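Integral membrane indolylacetylinositol arabinosyltransferase EmbB (Mycolicibacterium smegmatis MC2 155, PDB 7BVC) probably transfers arabinose units to build the arabinan of cell-wall arabinogalactan, as a membrane-embedded arabinosyltransferase of the emb family. Local coordinates at residues P760-F769 / Q835-Y844. Residues are numbered along the deposited sequence; the frame is centred on the assembly and turned at random.
Sequences PLGGEDPQGF and QESRLSSAWY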
ATOM      1  N   PRO B 760      17.191 -16.528  46.093  1.00 75.16           N
ATOM      2  CA  PRO B 760      15.925 -17.263  46.214  1.00 75.16           C
ATOM      3  C   PRO B 760      15.109 -17.301  44.934  1.00 75.16           C
ATOM      4  O   PRO B 760      14.139 -18.067  44.866  1.00 75.16           O
ATOM      5  CB  PRO B 760      15.185 -16.493  47.312  1.00 75.16           C
ATOM      6  CG  PRO B 760      15.704 -15.110  47.198  1.00 75.16           C
ATOM      7  CD  PRO B 760      17.148 -15.238  46.802  1.00 75.16           C
ATOM      8  N   LEU B 761      15.465 -16.506  43.921  1.00 72.22           N
ATOM      9  CA  LEU B 761      14.737 -16.551  42.657  1.00 72.22           C
ATOM     10  C   LEU B 761      14.994 -17.861  41.924  1.00 72.22           C
ATOM     11  O   LEU B 761      14.070 -18.454  41.356  1.00 72.22           O
ATOM     12  CB  LEU B 761      15.126 -15.357  41.786  1.00 72.22           C
ATOM     13  CG  LEU B 761      14.627 -15.362  40.341  1.00 72.22           C
ATOM     14  CD1 LEU B 761      13.111 -15.425  40.295  1.00 72.22           C
ATOM     15  CD2 LEU B 761      15.137 -14.140  39.598  1.00 72.22           C
ATOM     16  N   GLY B 762      16.243 -18.321  41.915  1.00 77.71           N
ATOM     17  CA  GLY B 762      16.572 -19.648  41.451  1.00 77.71           C
ATOM     18  C   GLY B 762      16.602 -20.587  42.639  1.00 77.71           C
ATOM     19  O   GLY B 762      17.288 -20.328  43.627  1.00 77.71           O
ATOM     20  N   GLY B 763      15.865 -21.686  42.532  1.00 82.25           N
ATOM     21  CA  GLY B 763      15.623 -22.511  43.697  1.00 82.25           C
ATOM     22  C   GLY B 763      16.762 -23.443  44.045  1.00 82.25           C
ATOM     23  O   GLY B 763      17.924 -23.028  44.085  1.00 82.25           O
ATOM     24  N   GLU B 764      16.439 -24.709  44.309  1.00 90.78           N
ATOM     25  CA  GLU B 764      17.460 -25.649  44.757  1.00 90.78           C
ATOM     26  C   GLU B 764      18.410 -26.019  43.625  1.00 90.78           C
ATOM     27  O   GLU B 764      19.634 -25.978  43.791  1.00 90.78           O
ATOM     28  CB  GLU B 764      16.799 -26.897  45.342  1.00 90.78           C
ATOM     29  CG  GLU B 764      16.305 -26.725  46.771  1.00 90.78           C
ATOM     30  CD  GLU B 764      14.861 -26.267  46.841  1.00 90.78           C
ATOM     31  OE1 GLU B 764      14.468 -25.402  46.032  1.00 90.78           O
ATOM     32  OE2 GLU B 764      14.118 -26.776  47.708  1.00 90.78           O
ATOM     33  N   ASP B 765      17.867 -26.368  42.461  1.00 89.15           N
ATOM     34  CA  ASP B 765      18.667 -26.839  41.327  1.00 89.15           C
ATOM     35  C   ASP B 765      18.237 -26.128  40.053  1.00 89.15           C
ATOM     36  O   ASP B 765      17.491 -26.680  39.235  1.00 89.15           O
ATOM     37  CB  ASP B 765      18.541 -28.357  41.157  1.00 89.15           C
ATOM     38  CG  ASP B 765      18.776 -29.119  42.448  1.00 89.15           C
ATOM     39  OD1 ASP B 765      19.630 -28.694  43.254  1.00 89.15           O
ATOM     40  OD2 ASP B 765      18.102 -30.149  42.660  1.00 89.15           O
ATOM     41  N   PRO B 766      18.693 -24.892  39.844  1.00 84.65           N
ATOM     42  CA  PRO B 766      18.457 -24.232  38.553  1.00 84.65           C
ATOM     43  C   PRO B 766      19.357 -24.840  37.484  1.00 84.65           C
ATOM     44  O   PRO B 766      20.576 -24.914  37.649  1.00 84.65           O
ATOM     45  CB  PRO B 766      18.813 -22.768  38.825  1.00 84.65           C
ATOM     46  CG  PRO B 766      19.768 -22.820  39.960  1.00 84.65           C
ATOM     47  CD  PRO B 766      19.405 -24.018  40.793  1.00 84.65           C
ATOM     48  N   GLN B 767      18.746 -25.277  36.382  1.00 83.07           N
ATOM     49  CA  GLN B 767      19.484 -26.063  35.390  1.00 83.07           C
ATOM     50  C   GLN B 767      20.301 -25.179  34.452  1.00 83.07           C
ATOM     51  O   GLN B 767      21.531 -25.270  34.411  1.00 83.07           O
ATOM     52  CB  GLN B 767      18.511 -26.942  34.599  1.00 83.07           C
ATOM     53  CG  GLN B 767      19.190 -28.000  33.748  1.00 83.07           C
ATOM     54  CD  GLN B 767      20.209 -28.808  34.527  1.00 83.07           C
ATOM     55  OE1 GLN B 767      19.881 -29.442  35.529  1.00 83.07           O
ATOM     56  NE2 GLN B 767      21.456 -28.787  34.070  1.00 83.07           N
ATOM     57  N   GLY B 768      19.636 -24.316  33.693  1.00 77.94           N
ATOM     58  CA  GLY B 768      20.335 -23.534  32.693  1.00 77.94           C
ATOM     59  C   GLY B 768      20.077 -22.045  32.766  1.00 77.94           C
ATOM     60  O   GLY B 768      19.970 -21.379  31.731  1.00 77.94           O
ATOM     61  N   PHE B 769      19.977 -21.507  33.976  1.00 75.22           N
ATOM     62  CA  PHE B 769      19.694 -20.095  34.188  1.00 75.22           C
ATOM     63  C   PHE B 769      20.919 -19.396  34.757  1.00 75.22           C
ATOM     64  O   PHE B 769      21.607 -19.933  35.630  1.00 75.22           O
ATOM     65  CB  PHE B 769      18.499 -19.911  35.127  1.00 75.22           C
ATOM     66  CG  PHE B 769      17.166 -20.040  34.444  1.00 75.22           C
ATOM     67  CD1 PHE B 769      16.634 -21.286  34.171  1.00 75.22           C
ATOM     68  CD2 PHE B 769      16.449 -18.916  34.077  1.00 75.22           C
ATOM     69  CE1 PHE B 769      15.411 -21.407  33.543  1.00 75.22           C
ATOM     70  CE2 PHE B 769      15.226 -19.032  33.449  1.00 75.22           C
ATOM     71  CZ  PHE B 769      14.707 -20.280  33.180  1.00 75.22           C
ATOM     72  N   GLN B 835      20.825 -25.381  25.693  1.00 79.30           N
ATOM     73  CA  GLN B 835      20.493 -26.304  26.768  1.00 79.30           C
ATOM     74  C   GLN B 835      19.006 -26.197  27.069  1.00 79.30           C
ATOM     75  O   GLN B 835      18.343 -25.232  26.681  1.00 79.30           O
ATOM     76  CB  GLN B 835      21.325 -26.003  28.020  1.00 79.30           C
ATOM     77  CG  GLN B 835      21.392 -27.123  29.042  1.00 79.30           C
ATOM     78  CD  GLN B 835      22.269 -26.763  30.221  1.00 79.30           C
ATOM     79  OE1 GLN B 835      22.697 -25.618  30.362  1.00 79.30           O
ATOM     80  NE2 GLN B 835      22.539 -27.739  31.078  1.00 79.30           N
ATOM     81  N   GLU B 836      18.492 -27.207  27.764  1.00 78.41           N
ATOM     82  CA  GLU B 836      17.139 -27.189  28.301  1.00 78.41           C
ATOM     83  C   GLU B 836      17.204 -26.630  29.716  1.00 78.41           C
ATOM     84  O   GLU B 836      17.957 -27.140  30.553  1.00 78.41           O
ATOM     85  CB  GLU B 836      16.524 -28.585  28.298  1.00 78.41           C
ATOM     86  CG  GLU B 836      16.121 -29.084  26.925  1.00 78.41           C
ATOM     87  CD  GLU B 836      15.402 -30.414  26.988  1.00 78.41           C
ATOM     88  OE1 GLU B 836      15.887 -31.318  27.700  1.00 78.41           O
ATOM     89  OE2 GLU B 836      14.350 -30.554  26.329  1.00 78.41           O
ATOM     90  N   SER B 837      16.417 -25.593  29.979  1.00 78.14           N
ATOM     91  CA  SER B 837      16.516 -24.829  31.212  1.00 78.14           C
ATOM     92  C   SER B 837      15.262 -25.011  32.058  1.00 78.14           C
ATOM     93  O   SER B 837      14.148 -25.071  31.531  1.00 78.14           O
ATOM     94  CB  SER B 837      16.725 -23.345  30.910  1.00 78.14           C
ATOM     95  OG  SER B 837      18.062 -23.092  30.516  1.00 78.14           O
ATOM     96  N   ARG B 838      15.459 -25.104  33.371  1.00 79.63           N
ATOM     97  CA  ARG B 838      14.365 -25.192  34.324  1.00 79.63           C
ATOM     98  C   ARG B 838      14.662 -24.280  35.503  1.00 79.63           C
ATOM     99  O   ARG B 838      15.811 -23.905  35.750  1.00 79.63           O
ATOM    100  CB  ARG B 838      14.145 -26.629  34.813  1.00 79.63           C
ATOM    101  CG  ARG B 838      13.371 -27.508  33.850  1.00 79.63           C
ATOM    102  CD  ARG B 838      14.306 -28.257  32.919  1.00 79.63           C
ATOM    103  NE  ARG B 838      13.584 -29.124  31.995  1.00 79.63           N
ATOM    104  CZ  ARG B 838      13.501 -30.443  32.122  1.00 79.63           C
ATOM    105  NH1 ARG B 838      14.099 -31.050  33.136  1.00 79.63           N
ATOM    106  NH2 ARG B 838      12.823 -31.155  31.233  1.00 79.63           N
ATOM    107  N   LEU B 839      13.610 -23.931  36.237  1.00 74.63           N
ATOM    108  CA  LEU B 839      13.732 -23.051  37.389  1.00 74.63           C
ATOM    109  C   LEU B 839      12.460 -23.152  38.213  1.00 74.63           C
ATOM    110  O   LEU B 839      11.359 -23.173  37.661  1.00 74.63           O
ATOM    111  CB  LEU B 839      13.981 -21.597  36.955  1.00 74.63           C
ATOM    112  CG  LEU B 839      14.143 -20.515  38.026  1.00 74.63           C
ATOM    113  CD1 LEU B 839      15.198 -19.510  37.607  1.00 74.63           C
ATOM    114  CD2 LEU B 839      12.825 -19.803  38.272  1.00 74.63           C
ATOM    115  N   SER B 840      12.624 -23.220  39.531  1.00 73.71           N
ATOM    116  CA  SER B 840      11.491 -23.249  40.450  1.00 73.71           C
ATOM    117  C   SER B 840      11.891 -22.452  41.682  1.00 73.71           C
ATOM    118  O   SER B 840      12.681 -22.931  42.500  1.00 73.71           O
ATOM    119  CB  SER B 840      11.111 -24.680  40.817  1.00 73.71           C
ATOM    120  OG  SER B 840      10.614 -25.375  39.687  1.00 73.71           O
ATOM    121  N   SER B 841      11.342 -21.248  41.817  1.00 72.47           N
ATOM    122  CA  SER B 841      11.768 -20.339  42.866  1.00 72.47           C
ATOM    123  C   SER B 841      11.328 -20.854  44.233  1.00 72.47           C
ATOM    124  O   SER B 841      10.675 -21.892  44.364  1.00 72.47           O
ATOM    125  CB  SER B 841      11.207 -18.944  42.614  1.00 72.47           C
ATOM    126  OG  SER B 841      11.732 -18.394  41.420  1.00 72.47           O
ATOM    127  N   ALA B 842      11.704 -20.112  45.269  1.00 76.26           N
ATOM    128  CA  ALA B 842      11.238 -20.408  46.609  1.00 76.26           C
ATOM    129  C   ALA B 842       9.766 -20.030  46.744  1.00 76.26           C
ATOM    130  O   ALA B 842       9.151 -19.469  45.834  1.00 76.26           O
ATOM    131  CB  ALA B 842      12.078 -19.665  47.646  1.00 76.26           C
ATOM    132  N   TRP B 843       9.200 -20.340  47.904  1.00 80.32           N
ATOM    133  CA  TRP B 843       7.805 -20.030  48.184  1.00 80.32           C
ATOM    134  C   TRP B 843       7.702 -18.587  48.662  1.00 80.32           C
ATOM    135  O   TRP B 843       8.268 -18.229  49.700  1.00 80.32           O
ATOM    136  CB  TRP B 843       7.239 -20.989  49.226  1.00 80.32           C
ATOM    137  CG  TRP B 843       7.085 -22.395  48.738  1.00 80.32           C
ATOM    138  CD1 TRP B 843       7.772 -23.490  49.169  1.00 80.32           C
ATOM    139  CD2 TRP B 843       6.181 -22.859  47.729  1.00 80.32           C
ATOM    140  NE1 TRP B 843       7.353 -24.607  48.490  1.00 80.32           N
ATOM    141  CE2 TRP B 843       6.377 -24.247  47.600  1.00 80.32           C
ATOM    142  CE3 TRP B 843       5.227 -22.236  46.922  1.00 80.32           C
ATOM    143  CZ2 TRP B 843       5.654 -25.019  46.698  1.00 80.32           C
ATOM    144  CZ3 TRP B 843       4.511 -23.007  46.026  1.00 80.32           C
ATOM    145  CH2 TRP B 843       4.728 -24.382  45.922  1.00 80.32           C
ATOM    146  N   TYR B 844       6.978 -17.765  47.909  1.00 76.54           N
ATOM    147  CA  TYR B 844       6.824 -16.351  48.216  1.00 76.54           C
ATOM    148  C   TYR B 844       5.495 -16.139  48.932  1.00 76.54           C
ATOM    149  O   TYR B 844       4.447 -16.565  48.440  1.00 76.54           O
ATOM    150  CB  TYR B 844       6.900 -15.509  46.944  1.00 76.54           C
ATOM    151  CG  TYR B 844       8.304 -15.339  46.416  1.00 76.54           C
ATOM    152  CD1 TYR B 844       9.201 -14.485  47.040  1.00 76.54           C
ATOM    153  CD2 TYR B 844       8.736 -16.039  45.299  1.00 76.54           C
ATOM    154  CE1 TYR B 844      10.486 -14.329  46.566  1.00 76.54           C
ATOM    155  CE2 TYR B 844      10.022 -15.889  44.818  1.00 76.54           C
ATOM    156  CZ  TYR B 844      10.890 -15.033  45.457  1.00 76.54           C
ATOM    157  OH  TYR B 844      12.171 -14.875  44.984  1.00 76.54           O
TER
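The loop 760-769 runs antiparallel to residues 835-844, pairing P760 with A842 at one end and G768 with S837 at the other. Two backbone bonds hold it. A842 N donates to P760 O at 3.2 Å. Q767 N reaches R838 O only weakly. Between them, G763 passes close to the strand, and its CA lies 3.2 Å from S840 O in a CA-H...O contact.

One serine hydroxyl ties the strand securely to a loop carbonyl. S837 OG donates to G768 O at 2.8 Å. It comes from above the carbonyl plane, 50° out of it. S841 OG lies against L761 O, but the modelled approach is implausibly short, so that bond is doubtful in its details.

The apolar centre is F769 against L839. The two side chains cross at about a right angle. L839 CD1 sits over one face of the ring, 3.9 Å from the F769 centroid, in a CH-pi contact. F769 CE1 lies 3.5 Å from S837 CB. Near the other end, P760 CB is 4.1 Å from Y844 OH.

The contact lies in the EmbC C-terminal domain, where an irregular loop is laid along a sheet's outer strand. The S837 side chain is about 6 Å from a bound calcium ion. D936, one of the ion's ligands, is the backbone partner of S837. Within this chain, strand 837-845, which is interrupted, is an outermost strand of a four-stranded antiparallel sheet. It pairs with strand 929-936 through S837, L839, S841 and Y844. L761 and F769 also pack on A826 of strand 826-827.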